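Side-chain contact in endoglucanase (Uncultured bacterium, PDB 3X17), which probably hydrolyses internal beta-1,4-glucosidic bonds of cellulose, as a family 9 glycoside hydrolase with an N-terminal Ig-like domain: residues A[399-402]-A[403-407]. Residues are numbered along the deposited sequence; the frame is centred on the assembly and turned at random.
Sequences RARL and VQRIL
Arg401 meets Gln404 and Arg405 one turn further along the same alpha-helix, 396-418, a local i to i+3 and i to i+4 contact near the surface of the (alpha/alpha)6-barrel catalytic domain. Four successive i to i+4 backbone bonds build this turn, from Val403 N to Arg399 O at 2.9 Å through to Ile406 N to Leu402 O at 3.0 Å. Arg401 O accepts two bonds, one of them weak. It takes Arg405 N at 3.1 Å with an N-H...O angle of 168°, and the Gln404 side-chain amide adds the weak one, NE2 to Arg401 O at 3.1 Å, its N-H...O angle only 122°. Gln404 swings CG away from its own N (chi1 162°) and bends at chi2, which turns NE2 back to that carbonyl. The same amide nitrogen lies over one face of the Arg405 guanidinium, offset toward its rim. Arg401 NH2 is hydrogen-bonded to Ala364 O, which holds the guanidinium. On the buried side, Leu402 packs against Tyr384, Tyr387 and Val388 of helix 381-390, while Ile406 touches Leu452 of helix 435-452. Arg405 NH1 lies at the edge of the Arg401 guanidinium, near its plane, 4.3 Å from Arg401 NE, a like-charge approach and not a bond.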
ATOM      1  N   ARG A 399     -11.224   1.541 -25.348  1.00 36.06           N
ATOM      2  CA  ARG A 399     -11.775   2.119 -24.157  1.00 35.18           C
ATOM      3  C   ARG A 399     -12.838   1.201 -23.588  1.00 35.89           C
ATOM      4  O   ARG A 399     -12.817   0.904 -22.387  1.00 34.66           O
ATOM      5  CB  ARG A 399     -12.307   3.516 -24.399  1.00 34.16           C
ATOM      6  CG  ARG A 399     -13.164   4.014 -23.247  1.00 41.79           C
ATOM      7  CD  ARG A 399     -12.998   5.509 -22.962  1.00 47.81           C
ATOM      8  NE  ARG A 399     -12.547   6.299 -24.109  1.00 56.22           N
ATOM      9  CZ  ARG A 399     -11.620   7.268 -24.035  1.00 60.99           C
ATOM     10  NH1 ARG A 399     -10.982   7.509 -22.887  1.00 53.48           N
ATOM     11  NH2 ARG A 399     -11.287   7.967 -25.123  1.00 56.85           N
ATOM     12  N   ALA A 400     -13.689   0.653 -24.459  1.00 36.50           N
ATOM     13  CA  ALA A 400     -14.768  -0.237 -24.006  1.00 36.57           C
ATOM     14  C   ALA A 400     -14.217  -1.532 -23.448  1.00 35.68           C
ATOM     15  O   ALA A 400     -14.769  -2.080 -22.509  1.00 37.01           O
ATOM     16  CB  ALA A 400     -15.782  -0.535 -25.142  1.00 36.78           C
ATOM     17  N   ARG A 401     -13.134  -2.036 -24.025  1.00 35.83           N
ATOM     18  CA  ARG A 401     -12.475  -3.215 -23.445  1.00 37.70           C
ATOM     19  C   ARG A 401     -11.884  -2.934 -22.059  1.00 37.72           C
ATOM     20  O   ARG A 401     -12.092  -3.698 -21.114  1.00 38.24           O
ATOM     21  CB  ARG A 401     -11.414  -3.788 -24.400  1.00 37.15           C
ATOM     22  CG  ARG A 401     -12.053  -4.563 -25.546  1.00 36.45           C
ATOM     23  CD  ARG A 401     -11.088  -4.722 -26.694  1.00 40.38           C
ATOM     24  NE  ARG A 401      -9.972  -5.587 -26.322  1.00 38.89           N
ATOM     25  CZ  ARG A 401      -8.881  -5.742 -27.055  1.00 44.34           C
ATOM     26  NH1 ARG A 401      -8.778  -5.106 -28.222  1.00 38.95           N
ATOM     27  NH2 ARG A 401      -7.894  -6.519 -26.619  1.00 48.80           N
ATOM     28  N   LEU A 402     -11.256  -1.775 -21.916  1.00 37.63           N
ATOM     29  CA  LEU A 402     -10.663  -1.380 -20.647  1.00 35.98           C
ATOM     30  C   LEU A 402     -11.723  -1.255 -19.564  1.00 36.00           C
ATOM     31  O   LEU A 402     -11.546  -1.770 -18.451  1.00 35.31           O
ATOM     32  CB  LEU A 402      -9.894  -0.064 -20.813  1.00 34.99           C
ATOM     33  CG  LEU A 402      -8.745  -0.127 -21.832  1.00 37.38           C
ATOM     34  CD1 LEU A 402      -8.020   1.200 -21.965  1.00 34.75           C
ATOM     35  CD2 LEU A 402      -7.782  -1.273 -21.539  1.00 33.69           C
ATOM     36  N   VAL A 403     -12.867  -0.672 -19.924  1.00 35.90           N
ATOM     37  CA  VAL A 403     -13.941  -0.446 -18.960  1.00 35.30           C
ATOM     38  C   VAL A 403     -14.442  -1.786 -18.443  1.00 35.63           C
ATOM     39  O   VAL A 403     -14.536  -2.002 -17.229  1.00 34.81           O
ATOM     40  CB  VAL A 403     -15.120   0.409 -19.554  1.00 35.08           C
ATOM     41  CG1 VAL A 403     -16.351   0.294 -18.679  1.00 35.10           C
ATOM     42  CG2 VAL A 403     -14.729   1.894 -19.651  1.00 31.86           C
ATOM     43  N   GLN A 404     -14.804  -2.667 -19.375  1.00 35.57           N
ATOM     44  CA  GLN A 404     -15.284  -4.011 -19.044  1.00 36.51           C
ATOM     45  C   GLN A 404     -14.324  -4.787 -18.104  1.00 35.84           C
ATOM     46  O   GLN A 404     -14.765  -5.449 -17.160  1.00 35.19           O
ATOM     47  CB  GLN A 404     -15.515  -4.795 -20.347  1.00 36.80           C
ATOM     48  CG  GLN A 404     -15.594  -6.309 -20.156  1.00 47.35           C
ATOM     49  CD  GLN A 404     -14.453  -7.075 -20.823  1.00 59.09           C
ATOM     50  OE1 GLN A 404     -14.315  -8.290 -20.623  1.00 65.11           O
ATOM     51  NE2 GLN A 404     -13.636  -6.377 -21.625  1.00 62.72           N
ATOM     52  N   ARG A 405     -13.017  -4.729 -18.374  1.00 34.11           N
ATOM     53  CA  ARG A 405     -12.044  -5.339 -17.474  1.00 33.08           C
ATOM     54  C   ARG A 405     -12.023  -4.700 -16.089  1.00 34.25           C
ATOM     55  O   ARG A 405     -11.973  -5.403 -15.076  1.00 34.35           O
ATOM     56  CB  ARG A 405     -10.659  -5.378 -18.114  1.00 34.48           C
ATOM     57  CG  ARG A 405     -10.683  -6.040 -19.475  1.00 41.11           C
ATOM     58  CD  ARG A 405      -9.551  -7.009 -19.666  1.00 53.57           C
ATOM     59  NE  ARG A 405     -10.003  -8.257 -20.275  1.00 66.05           N
ATOM     60  CZ  ARG A 405     -10.147  -8.473 -21.585  1.00 71.13           C
ATOM     61  NH1 ARG A 405      -9.920  -7.505 -22.482  1.00 70.02           N
ATOM     62  NH2 ARG A 405     -10.540  -9.675 -22.003  1.00 69.83           N
ATOM     63  N   ILE A 406     -12.192  -3.383 -16.030  1.00 33.98           N
ATOM     64  CA  ILE A 406     -12.230  -2.704 -14.738  1.00 34.35           C
ATOM     65  C   ILE A 406     -13.423  -3.177 -13.899  1.00 36.08           C
ATOM     66  O   ILE A 406     -13.281  -3.469 -12.700  1.00 35.60           O
ATOM     67  CB  ILE A 406     -12.243  -1.174 -14.906  1.00 33.00           C
ATOM     68  CG1 ILE A 406     -10.898  -0.700 -15.453  1.00 32.58           C
ATOM     69  CG2 ILE A 406     -12.544  -0.482 -13.571  1.00 31.82           C
ATOM     70  CD1 ILE A 406     -10.845   0.784 -15.828  1.00 28.81           C
ATOM     71  N   LEU A 407     -14.587  -3.315 -14.540  1.00 34.78           N
ATOM     72  CA  LEU A 407     -15.796  -3.714 -13.812  1.00 36.62           C
ATOM     73  C   LEU A 407     -15.785  -5.191 -13.434  1.00 37.01           C
ATOM     74  O   LEU A 407     -16.235  -5.574 -12.341  1.00 36.24           O
ATOM     75  CB  LEU A 407     -17.068  -3.350 -14.592  1.00 36.93           C
ATOM     76  CG  LEU A 407     -17.205  -1.857 -14.971  1.00 36.56           C
ATOM     77  CD1 LEU A 407     -18.377  -1.701 -15.955  1.00 39.10           C
ATOM     78  CD2 LEU A 407     -17.434  -0.957 -13.735  1.00 36.53           C
TER